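Local coordinates for protein 3-dehydroshikimate dehydratase (Pseudomonas putida, PDB 5HMQ) that catalyses the metal-dependent dehydration of 3-dehydroshikimate to protocatechuate, a common intermediate in the degradation of quinate and shikimate, at residues V98-N103 with I133-L138; G297-E302 with A366-V371. All coordinates share one frame; numbering follows the deposited sequence.

Both contacts pair neighbouring strands, but in different domains, with nearest atoms about 37 Å apart. Interaction 1, buried throughout, joins consecutive parallel strands of the N-terminal TIM barrel, where the connecting helix lies over one side of the pair and a catalytic metal site sits at the carboxy end. Interaction 2, mainly buried but with Val298 and Arg370 partly exposed, joins antiparallel strands in the C-terminal dioxygenase-like domain, whose own magnesium is bound by other residues. Aliphatic packing, a serine hydroxyl that accepts a backbone N-H and a metal-binding glutamate mark 98-103 with 133-138. In 297-302 with 366-371, a classic bulge, a ring over a methyl and a salt bridge accompany the backbone ladder.

Interaction 1: V98-N103 with I133-L138; sequences VLVCSN and IGYEAL. With MG (magnesium ion), chain K.
With CG anti to the backbone N (chi1 175°) and the chain extended beyond it, Glu136 passes Leu99 and carries its carboxylate to the metal; Ser102 has OG between its own N and carbonyl carbon (chi1 56°), where it meets Leu138 N. Glu136 OE1 binds the magnesium ion at 2.1 Å, while OE2 lies 3.4 Å from Leu99 CD2, the methyl giving this arm an apolar flank. Two waters, Asp167, Gln193 and Glu241 complete the coordination of this catalytic metal. Ser102 OG accepts a bond from Leu138 N at 2.9 Å and also bonds to Val144 O, so a small hydroxyl suits the place where both strands have ended. Beside it, Leu138 CG packs 3.7 Å from Cys101 CB.

Behind these ends the strands run parallel, joined by a nearly straight bond from Val100 N to Gly134 O (2.8 Å) and another from Glu136 N to Val100 O. Beta-branched residues fit the face turned away from Leu99 and Glu136: Val98 CG1 touches Ile133 CD1 at 3.5 Å, and Val100 CG2 touches Ile133 CG2. Tyr135 brings CD1 to 3.3 Å from Val100 O, and its hydroxyl is hydrogen-bonded to Glu69. This is a beta-alpha-beta unit of the barrel: helix 112-128 packs on Val100, Ile133 and Tyr135, helix 147-157 adds to the cover of Tyr135, and strand 58-66 borders 98-101 on its other side.

Interaction 2: G297-E302 with A366-V371; sequences GVEFLE and ATALRV
Gly297 O accepts a hydrogen bond from Arg370 N at 2.9 Å; glycine suits this corner because its phi is positive. Val298 then lays CG1 against Thr367 CG2 at 3.8 Å, two branched side chains crossing at about a right angle. Glu299 and Phe300 both face Ala368 in a classic beta bulge: Glu299 N reaches Ala368 O from above the carbonyl plane at 2.7 Å, whereas the bond from Phe300 N is weak. The Glu299 chain bends at chi2 (53°), bringing OE1 to Arg370 NE at 2.6 Å in a salt bridge whose hydrogen bond is weak, bent to 126° at the hydrogen, with the carboxylate and guanidinium planes 78° apart. Glu299 OE2 is hydrogen-bonded to the hydroxyl of Tyr424, and Asp340 pairs with Arg370 NH1.

Ala368 CB sits over one face of the Phe300 ring, 3.4 Å from its centroid, a CH-pi contact for which a small methyl is well suited. Leu301 runs alongside Thr367, and Glu302 sets OE1 3.3 Å from Ala366 CB while its carboxylate bonds to Tyr412 and Asn346. In the mixed sheet of this VOC domain, strand 341-346 borders 295-304 and strand 410-414 borders 363-371; strand 440-450 packs against Val298, Leu301 and Thr367.

Interaction 1: V98-N103 with I133-L138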
# COMPACT_ATOMS: atom_id res chain seq x y z
N VAL C 98 -17.49 -13.61 -24.68
CA VAL C 98 -18.03 -12.73 -23.66
C VAL C 98 -18.52 -13.59 -22.50
O VAL C 98 -19.12 -14.65 -22.70
CB VAL C 98 -19.17 -11.84 -24.21
CG1 VAL C 98 -20.24 -12.68 -24.88
CG2 VAL C 98 -19.76 -10.97 -23.10
N LEU C 99 -18.25 -13.13 -21.28
CA LEU C 99 -18.68 -13.83 -20.07
C LEU C 99 -20.06 -13.33 -19.67
O LEU C 99 -20.28 -12.13 -19.53
CB LEU C 99 -17.68 -13.61 -18.93
CG LEU C 99 -17.87 -14.34 -17.60
CD1 LEU C 99 -16.53 -14.55 -16.92
CD2 LEU C 99 -18.82 -13.60 -16.65
N VAL C 100 -20.99 -14.27 -19.49
CA VAL C 100 -22.32 -13.99 -18.98
C VAL C 100 -22.40 -14.60 -17.59
O VAL C 100 -22.32 -15.83 -17.44
CB VAL C 100 -23.42 -14.54 -19.91
CG1 VAL C 100 -24.78 -14.43 -19.24
CG2 VAL C 100 -23.40 -13.82 -21.25
N CYS C 101 -22.55 -13.76 -16.58
CA CYS C 101 -22.65 -14.24 -15.21
C CYS C 101 -24.12 -14.39 -14.83
O CYS C 101 -24.98 -13.62 -15.26
CB CYS C 101 -21.93 -13.31 -14.23
SG CYS C 101 -22.28 -11.55 -14.43
N SER C 102 -24.40 -15.41 -14.01
CA SER C 102 -25.77 -15.80 -13.74
C SER C 102 -26.56 -14.66 -13.11
O SER C 102 -26.00 -13.79 -12.43
CB SER C 102 -25.80 -17.03 -12.83
OG SER C 102 -25.07 -16.80 -11.63
N ASN C 103 -27.87 -14.66 -13.35
CA ASN C 103 -28.74 -13.58 -12.93
C ASN C 103 -28.76 -13.46 -11.41
O ASN C 103 -28.77 -14.46 -10.69
CB ASN C 103 -30.16 -13.81 -13.45
CG ASN C 103 -30.94 -12.52 -13.63
OD1 ASN C 103 -30.90 -11.64 -12.76
ND2 ASN C 103 -31.66 -12.41 -14.73
N ILE C 133 -20.52 -17.45 -26.23
CA ILE C 133 -21.04 -17.11 -24.91
C ILE C 133 -20.42 -18.05 -23.89
O ILE C 133 -20.50 -19.28 -24.05
CB ILE C 133 -22.58 -17.19 -24.85
CG1 ILE C 133 -23.22 -16.26 -25.89
CG2 ILE C 133 -23.07 -16.83 -23.46
CD1 ILE C 133 -22.97 -14.80 -25.64
N GLY C 134 -19.80 -17.49 -22.86
CA GLY C 134 -19.34 -18.27 -21.73
C GLY C 134 -20.16 -17.99 -20.49
O GLY C 134 -20.18 -16.85 -20.01
N TYR C 135 -20.83 -19.01 -19.96
CA TYR C 135 -21.79 -18.84 -18.87
C TYR C 135 -21.10 -19.16 -17.55
O TYR C 135 -20.58 -20.26 -17.36
CB TYR C 135 -23.00 -19.75 -19.09
CG TYR C 135 -24.16 -19.51 -18.16
CD1 TYR C 135 -24.56 -18.23 -17.82
CD2 TYR C 135 -24.89 -20.58 -17.64
CE1 TYR C 135 -25.64 -18.01 -16.97
CE2 TYR C 135 -25.96 -20.38 -16.79
CZ TYR C 135 -26.33 -19.09 -16.47
OH TYR C 135 -27.41 -18.89 -15.62
N GLU C 136 -21.11 -18.19 -16.63
CA GLU C 136 -20.47 -18.31 -15.33
C GLU C 136 -21.51 -18.18 -14.23
O GLU C 136 -22.35 -17.27 -14.27
CB GLU C 136 -19.38 -17.24 -15.14
CG GLU C 136 -18.75 -17.24 -13.75
CD GLU C 136 -18.04 -15.94 -13.43
OE1 GLU C 136 -16.84 -15.98 -13.08
OE2 GLU C 136 -18.69 -14.88 -13.54
N ALA C 137 -21.46 -19.07 -13.25
CA ALA C 137 -22.33 -19.00 -12.08
C ALA C 137 -21.67 -18.12 -11.02
O ALA C 137 -20.55 -18.39 -10.59
CB ALA C 137 -22.61 -20.39 -11.52
N LEU C 138 -22.37 -17.07 -10.61
CA LEU C 138 -21.98 -16.34 -9.41
C LEU C 138 -22.44 -17.12 -8.19
O LEU C 138 -23.53 -17.68 -8.16
CB LEU C 138 -22.60 -14.94 -9.41
CG LEU C 138 -22.23 -14.05 -10.60
CD1 LEU C 138 -22.96 -12.72 -10.52
CD2 LEU C 138 -20.72 -13.84 -10.67
MG MG K . -15.39 -14.73 -12.34
O HOH W 1 -16.01 -13.41 -13.75
O HOH W 2 -16.56 -13.76 -11.08

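Interaction 2: G297-E302 with A366-V371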
# COMPACT_ATOMS: atom_id res chain seq x y z
N GLY C 297 18.61 -25.42 7.57
CA GLY C 297 18.58 -24.25 8.43
C GLY C 297 19.34 -23.06 7.84
O GLY C 297 19.66 -23.00 6.65
N VAL C 298 19.62 -22.10 8.72
CA VAL C 298 20.28 -20.86 8.34
C VAL C 298 21.78 -21.02 8.49
O VAL C 298 22.27 -21.47 9.54
CB VAL C 298 19.77 -19.69 9.20
CG1 VAL C 298 20.57 -18.43 8.92
CG2 VAL C 298 18.29 -19.45 8.96
N GLU C 299 22.53 -20.67 7.44
CA GLU C 299 23.98 -20.68 7.54
C GLU C 299 24.49 -19.51 8.37
O GLU C 299 25.27 -19.70 9.31
CB GLU C 299 24.61 -20.67 6.14
CG GLU C 299 26.13 -20.63 6.17
CD GLU C 299 26.73 -21.72 7.03
OE1 GLU C 299 26.34 -22.90 6.88
OE2 GLU C 299 27.59 -21.40 7.88
N PHE C 300 24.07 -18.29 8.03
CA PHE C 300 24.38 -17.15 8.88
C PHE C 300 23.38 -16.03 8.64
O PHE C 300 22.70 -15.99 7.61
CB PHE C 300 25.82 -16.65 8.68
CG PHE C 300 26.12 -16.14 7.29
CD1 PHE C 300 25.71 -14.88 6.88
CD2 PHE C 300 26.87 -16.91 6.41
CE1 PHE C 300 26.00 -14.42 5.61
CE2 PHE C 300 27.18 -16.45 5.14
CZ PHE C 300 26.73 -15.20 4.74
N LEU C 301 23.30 -15.14 9.62
CA LEU C 301 22.56 -13.89 9.51
C LEU C 301 23.56 -12.76 9.31
O LEU C 301 24.61 -12.72 9.95
CB LEU C 301 21.73 -13.64 10.77
CG LEU C 301 20.69 -14.69 11.16
CD1 LEU C 301 19.97 -14.27 12.44
CD2 LEU C 301 19.69 -14.91 10.04
N GLU C 302 23.24 -11.85 8.39
CA GLU C 302 24.07 -10.69 8.11
C GLU C 302 23.31 -9.43 8.49
O GLU C 302 22.24 -9.15 7.94
CB GLU C 302 24.48 -10.64 6.63
CG GLU C 302 25.42 -9.48 6.30
CD GLU C 302 25.78 -9.41 4.83
OE1 GLU C 302 25.31 -10.26 4.05
OE2 GLU C 302 26.54 -8.49 4.45
N ALA C 366 20.70 -9.53 5.01
CA ALA C 366 20.83 -10.76 4.24
C ALA C 366 20.76 -11.97 5.16
O ALA C 366 21.07 -11.88 6.35
CB ALA C 366 22.14 -10.78 3.45
N THR C 367 20.33 -13.09 4.58
CA THR C 367 20.32 -14.38 5.26
C THR C 367 20.92 -15.42 4.34
O THR C 367 20.48 -15.56 3.19
CB THR C 367 18.90 -14.80 5.65
OG1 THR C 367 18.35 -13.85 6.56
CG2 THR C 367 18.91 -16.17 6.30
N ALA C 368 21.94 -16.12 4.83
CA ALA C 368 22.49 -17.26 4.11
C ALA C 368 21.76 -18.52 4.53
O ALA C 368 21.67 -18.83 5.73
CB ALA C 368 23.99 -17.41 4.36
N LEU C 369 21.22 -19.24 3.55
CA LEU C 369 20.50 -20.48 3.80
C LEU C 369 21.40 -21.67 3.47
O LEU C 369 22.13 -21.65 2.48
CB LEU C 369 19.23 -20.53 2.94
CG LEU C 369 18.38 -19.27 2.91
CD1 LEU C 369 17.34 -19.39 1.80
CD2 LEU C 369 17.72 -18.99 4.26
N ARG C 370 21.33 -22.71 4.30
CA ARG C 370 22.04 -23.94 4.02
C ARG C 370 21.21 -24.77 3.05
O ARG C 370 20.17 -25.31 3.43
CB ARG C 370 22.31 -24.73 5.30
CG ARG C 370 23.42 -24.18 6.17
CD ARG C 370 23.97 -25.26 7.07
NE ARG C 370 24.88 -24.73 8.08
CZ ARG C 370 24.55 -24.53 9.35
NH1 ARG C 370 23.33 -24.83 9.78
NH2 ARG C 370 25.45 -24.04 10.19
N VAL C 371 21.67 -24.87 1.81
CA VAL C 371 20.97 -25.63 0.78
C VAL C 371 21.83 -26.82 0.38
O VAL C 371 23.06 -26.70 0.30
CB VAL C 371 20.61 -24.76 -0.44
CG1 VAL C 371 19.64 -23.66 -0.04
CG2 VAL C 371 21.86 -24.16 -1.07